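Local coordinates for adenosine deaminase (Burkholderia ambifaria, PDB 4GXW), which probably deaminates a purine base or nucleoside by hydrolysis with the help of a bound zinc ion, at residues T213-G218 against E228-L233; K201-A206 against L234-V239. All blocks are in the same frame, centred on the assembly; numbering follows the deposited sequence.

Contact 1 of 2, residues T213-G218 against E228-L233; sequences TTAHAG and ETAVDL. With ZN (zinc ion), chain C.
A230 sets its methyl group against two methyls of the strand, its CB lying 4.2 Å from A215 CB and 4.4 Å from A217 CB. Strand 212-217, helix 224-232 and strand 238-239 form one beta-alpha-beta unit of the TIM-barrel-like fold of this amidohydrolase, and the contact is where the helix rests on its own strand. A215 and A217 both point toward the helix, and the single methyl of A230 bridges the pair. With alanine at all three positions, helix and strand backbones come close: the CA atoms of A215 and A230 are 6.6 Å apart. No hydrogen bond crosses; the buried patch is purely apolar.

H216, between the two alanines, points away from the helix, and its ring goes on to the zinc. The same run of strand thus offers methyls to the helix and a ligand to the active site, where H35, H37 and D301 complete the protein's share of the zinc shell. A chi1 of -77° sets CG opposite the carbonyl carbon, and H216 NE2 binds the zinc at 2.3 Å, while a water oxygen sits 2.0 Å from the zinc ion.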
# COMPACT_ATOMS: atom_id res chain seq x y z
N THR A 213 2.58 14.74 0.56
CA THR A 213 2.74 13.96 1.77
C THR A 213 1.53 13.07 2.02
O THR A 213 0.39 13.39 1.65
CB THR A 213 3.00 14.84 3.04
OG1 THR A 213 1.80 15.49 3.45
CG2 THR A 213 4.11 15.87 2.84
N THR A 214 1.80 11.95 2.67
CA THR A 214 0.76 11.03 3.12
C THR A 214 1.17 10.53 4.51
O THR A 214 2.28 10.82 4.97
CB THR A 214 0.55 9.86 2.13
OG1 THR A 214 -0.58 9.07 2.54
CG2 THR A 214 1.79 8.98 2.01
N ALA A 215 0.29 9.83 5.19
CA ALA A 215 0.60 9.32 6.53
C ALA A 215 -0.26 8.14 6.92
O ALA A 215 -1.48 8.17 6.71
CB ALA A 215 0.43 10.43 7.58
N HIS A 216 0.36 7.12 7.51
CA HIS A 216 -0.38 6.06 8.21
C HIS A 216 -1.00 6.69 9.46
O HIS A 216 -0.30 7.33 10.27
CB HIS A 216 0.55 4.90 8.63
CG HIS A 216 0.94 3.97 7.52
ND1 HIS A 216 1.51 4.39 6.34
CD2 HIS A 216 0.87 2.62 7.44
CE1 HIS A 216 1.77 3.34 5.58
NE2 HIS A 216 1.39 2.25 6.21
N ALA A 217 -2.31 6.52 9.63
CA ALA A 217 -3.00 7.08 10.80
C ALA A 217 -4.25 6.27 11.09
O ALA A 217 -4.97 5.86 10.17
CB ALA A 217 -3.36 8.54 10.57
N GLY A 218 -4.53 6.03 12.37
CA GLY A 218 -5.72 5.30 12.76
C GLY A 218 -5.65 3.80 12.55
O GLY A 218 -6.68 3.12 12.42
N GLU A 228 -7.17 13.18 12.30
CA GLU A 228 -7.37 14.63 12.31
C GLU A 228 -6.04 15.39 12.27
O GLU A 228 -5.88 16.36 11.52
CB GLU A 228 -8.19 15.05 13.54
CG GLU A 228 -8.48 16.54 13.58
CD GLU A 228 -9.15 16.97 14.86
OE1 GLU A 228 -8.91 16.33 15.92
OE2 GLU A 228 -9.92 17.96 14.82
N THR A 229 -5.08 14.96 13.09
CA THR A 229 -3.77 15.59 13.11
C THR A 229 -3.06 15.47 11.75
O THR A 229 -2.50 16.45 11.24
CB THR A 229 -2.90 15.00 14.23
OG1 THR A 229 -3.53 15.29 15.48
CG2 THR A 229 -1.51 15.63 14.22
N ALA A 230 -3.10 14.28 11.14
CA ALA A 230 -2.47 14.12 9.83
C ALA A 230 -3.07 15.07 8.79
O ALA A 230 -2.34 15.74 8.04
CB ALA A 230 -2.60 12.68 9.35
N VAL A 231 -4.40 15.14 8.76
CA VAL A 231 -5.07 15.94 7.75
C VAL A 231 -4.98 17.44 8.03
O VAL A 231 -4.73 18.23 7.12
CB VAL A 231 -6.54 15.50 7.60
CG1 VAL A 231 -7.28 16.41 6.64
CG2 VAL A 231 -6.60 14.05 7.13
N ASP A 232 -5.18 17.84 9.28
CA ASP A 232 -5.32 19.26 9.60
C ASP A 232 -4.11 19.94 10.24
O ASP A 232 -4.07 21.16 10.31
CB ASP A 232 -6.57 19.49 10.46
CG ASP A 232 -7.85 19.25 9.68
OD1 ASP A 232 -7.86 19.53 8.47
OD2 ASP A 232 -8.84 18.78 10.29
N LEU A 233 -3.14 19.16 10.71
CA LEU A 233 -1.87 19.73 11.16
C LEU A 233 -0.79 19.48 10.12
O LEU A 233 -0.14 20.41 9.64
CB LEU A 233 -1.43 19.16 12.51
CG LEU A 233 -0.09 19.78 12.98
CD1 LEU A 233 -0.24 21.25 13.34
CD2 LEU A 233 0.51 18.97 14.12
ZN ZN C . 1.35 0.23 5.21
O HOH W 1 0.44 -0.60 6.75

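Contact 2 of 2, residues K201-A206 against L234-V239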
# COMPACT_ATOMS: atom_id res chain seq x y z
N LYS A 201 7.97 18.69 12.00
CA LYS A 201 9.04 19.38 11.29
C LYS A 201 9.32 18.79 9.91
O LYS A 201 9.48 19.53 8.92
CB LYS A 201 10.30 19.41 12.15
CG LYS A 201 11.36 20.38 11.66
CD LYS A 201 12.49 20.49 12.68
CE LYS A 201 13.63 21.30 12.14
NZ LYS A 201 14.72 21.29 13.13
N ALA A 202 9.36 17.47 9.83
CA ALA A 202 9.63 16.81 8.56
C ALA A 202 8.52 17.09 7.56
O ALA A 202 8.80 17.29 6.37
CB ALA A 202 9.79 15.32 8.77
N TYR A 203 7.28 17.11 8.03
CA TYR A 203 6.15 17.41 7.14
C TYR A 203 6.19 18.85 6.65
O TYR A 203 5.99 19.10 5.46
CB TYR A 203 4.80 17.03 7.79
CG TYR A 203 4.53 15.55 7.63
CD1 TYR A 203 5.14 14.61 8.47
CD2 TYR A 203 3.71 15.08 6.62
CE1 TYR A 203 4.93 13.25 8.29
CE2 TYR A 203 3.50 13.72 6.44
CZ TYR A 203 4.11 12.82 7.28
OH TYR A 203 3.90 11.47 7.08
N ARG A 204 6.49 19.79 7.55
CA ARG A 204 6.67 21.19 7.16
C ARG A 204 7.75 21.30 6.09
O ARG A 204 7.56 21.97 5.06
CB ARG A 204 7.09 22.04 8.36
CG ARG A 204 7.42 23.49 7.99
CD ARG A 204 8.27 24.14 9.06
NE ARG A 204 9.62 23.59 9.09
CZ ARG A 204 10.58 24.00 9.92
NH1 ARG A 204 10.33 24.96 10.81
NH2 ARG A 204 11.78 23.44 9.88
N ASP A 205 8.88 20.65 6.33
CA ASP A 205 10.00 20.74 5.40
C ASP A 205 9.65 20.10 4.05
O ASP A 205 10.02 20.64 3.01
CB ASP A 205 11.24 20.05 5.98
CG ASP A 205 11.88 20.83 7.12
OD1 ASP A 205 11.42 21.94 7.45
OD2 ASP A 205 12.87 20.32 7.66
N ALA A 206 8.95 18.97 4.06
CA ALA A 206 8.62 18.30 2.80
C ALA A 206 7.72 19.17 1.94
O ALA A 206 7.96 19.33 0.74
CB ALA A 206 7.95 16.96 3.07
N LEU A 234 -0.59 18.21 9.75
CA LEU A 234 0.45 17.87 8.79
C LEU A 234 0.06 18.27 7.37
O LEU A 234 0.92 18.41 6.50
CB LEU A 234 0.79 16.38 8.85
CG LEU A 234 1.24 15.84 10.21
CD1 LEU A 234 1.67 14.40 10.05
CD2 LEU A 234 2.36 16.68 10.82
N HIS A 235 -1.25 18.43 7.14
CA HIS A 235 -1.78 18.81 5.82
C HIS A 235 -1.51 17.76 4.75
O HIS A 235 -1.18 18.11 3.62
CB HIS A 235 -1.28 20.19 5.38
CG HIS A 235 -1.58 21.29 6.35
ND1 HIS A 235 -2.87 21.64 6.70
CD2 HIS A 235 -0.76 22.10 7.07
CE1 HIS A 235 -2.83 22.63 7.58
NE2 HIS A 235 -1.57 22.93 7.81
N VAL A 236 -1.67 16.49 5.08
CA VAL A 236 -1.40 15.43 4.11
C VAL A 236 -2.34 15.50 2.92
O VAL A 236 -3.49 15.97 3.03
CB VAL A 236 -1.45 14.01 4.74
CG1 VAL A 236 -0.37 13.87 5.81
CG2 VAL A 236 -2.83 13.70 5.31
N ASP A 237 -1.85 15.04 1.79
CA ASP A 237 -2.64 14.99 0.57
C ASP A 237 -3.58 13.80 0.52
O ASP A 237 -4.62 13.85 -0.13
CB ASP A 237 -1.72 15.00 -0.65
CG ASP A 237 -0.90 16.25 -0.72
OD1 ASP A 237 -1.49 17.31 -1.05
OD2 ASP A 237 0.30 16.22 -0.39
N ARG A 238 -3.19 12.71 1.19
CA ARG A 238 -4.08 11.57 1.35
C ARG A 238 -3.72 10.87 2.65
O ARG A 238 -2.73 11.22 3.29
CB ARG A 238 -4.05 10.62 0.14
CG ARG A 238 -2.68 10.03 -0.15
CD ARG A 238 -2.71 9.08 -1.37
NE ARG A 238 -1.42 8.40 -1.50
CZ ARG A 238 -0.62 8.41 -2.57
NH1 ARG A 238 -0.97 9.04 -3.69
NH2 ARG A 238 0.53 7.77 -2.53
N VAL A 239 -4.55 9.90 3.05
CA VAL A 239 -4.38 9.19 4.30
C VAL A 239 -4.22 7.70 4.06
O VAL A 239 -4.93 7.12 3.24
CB VAL A 239 -5.61 9.43 5.23
CG1 VAL A 239 -5.51 8.60 6.49
CG2 VAL A 239 -5.74 10.89 5.58
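Y203 and L234 carry a CH-pi contact: L234 CD1 stands 3.7 Å from the centroid of the Y203 ring and only 6° off its normal, almost exactly over the middle of one face. A chi2 of -174° extends CD1 over the ring, while the other branch, L234 CD2, comes 3.9 Å from Y203 CB.

Further apolar packing comes from V236, whose CG1 approaches the ring obliquely, 3.9 Å from Y203 CE2. L234 thus lies against the ring face and the base of the tyrosine side chain, V236 against the ring at CE2 only.

Polar contacts lie apart from this patch. The phenol end passes beyond both aliphatic side chains, and Y203 OH hydrogen-bonds to the backbone oxygen of T214. A salt bridge between neighbours R204 and D205 lies on the helix away from the contact.

Y203 thereby joins helix 200-208 to the turn that follows helix 224-232 and leads into strand 238-239. The tyrosine also touches T213 and A215 of strand 212-217 and I185 and I187 of strand 184-188, placing its ring between helix layer and parallel sheet.

Overall arrangement
Both contacts are buried, with centres about 8 Å apart. Contact 1 lies between a barrel strand and its helix, contact 2 between a helix and the connection into the next strand. Contact 1 packs helix 224-232 on the preceding strand using methyls alone; contact 2 uses an aromatic face and larger aliphatic chains to join helix 200-208 to the connection beyond helix 224-232. They meet at strand 212-217, where Y203 CE2 packs 3.6 Å from T213 CB. T213 O and D237 N, 2.8 Å apart, probably pair the neighbouring strand regions. One zinc ligand, H216, belongs to contact 1, whereas the Y203 side chain of contact 2 stays about 12 Å from the metal.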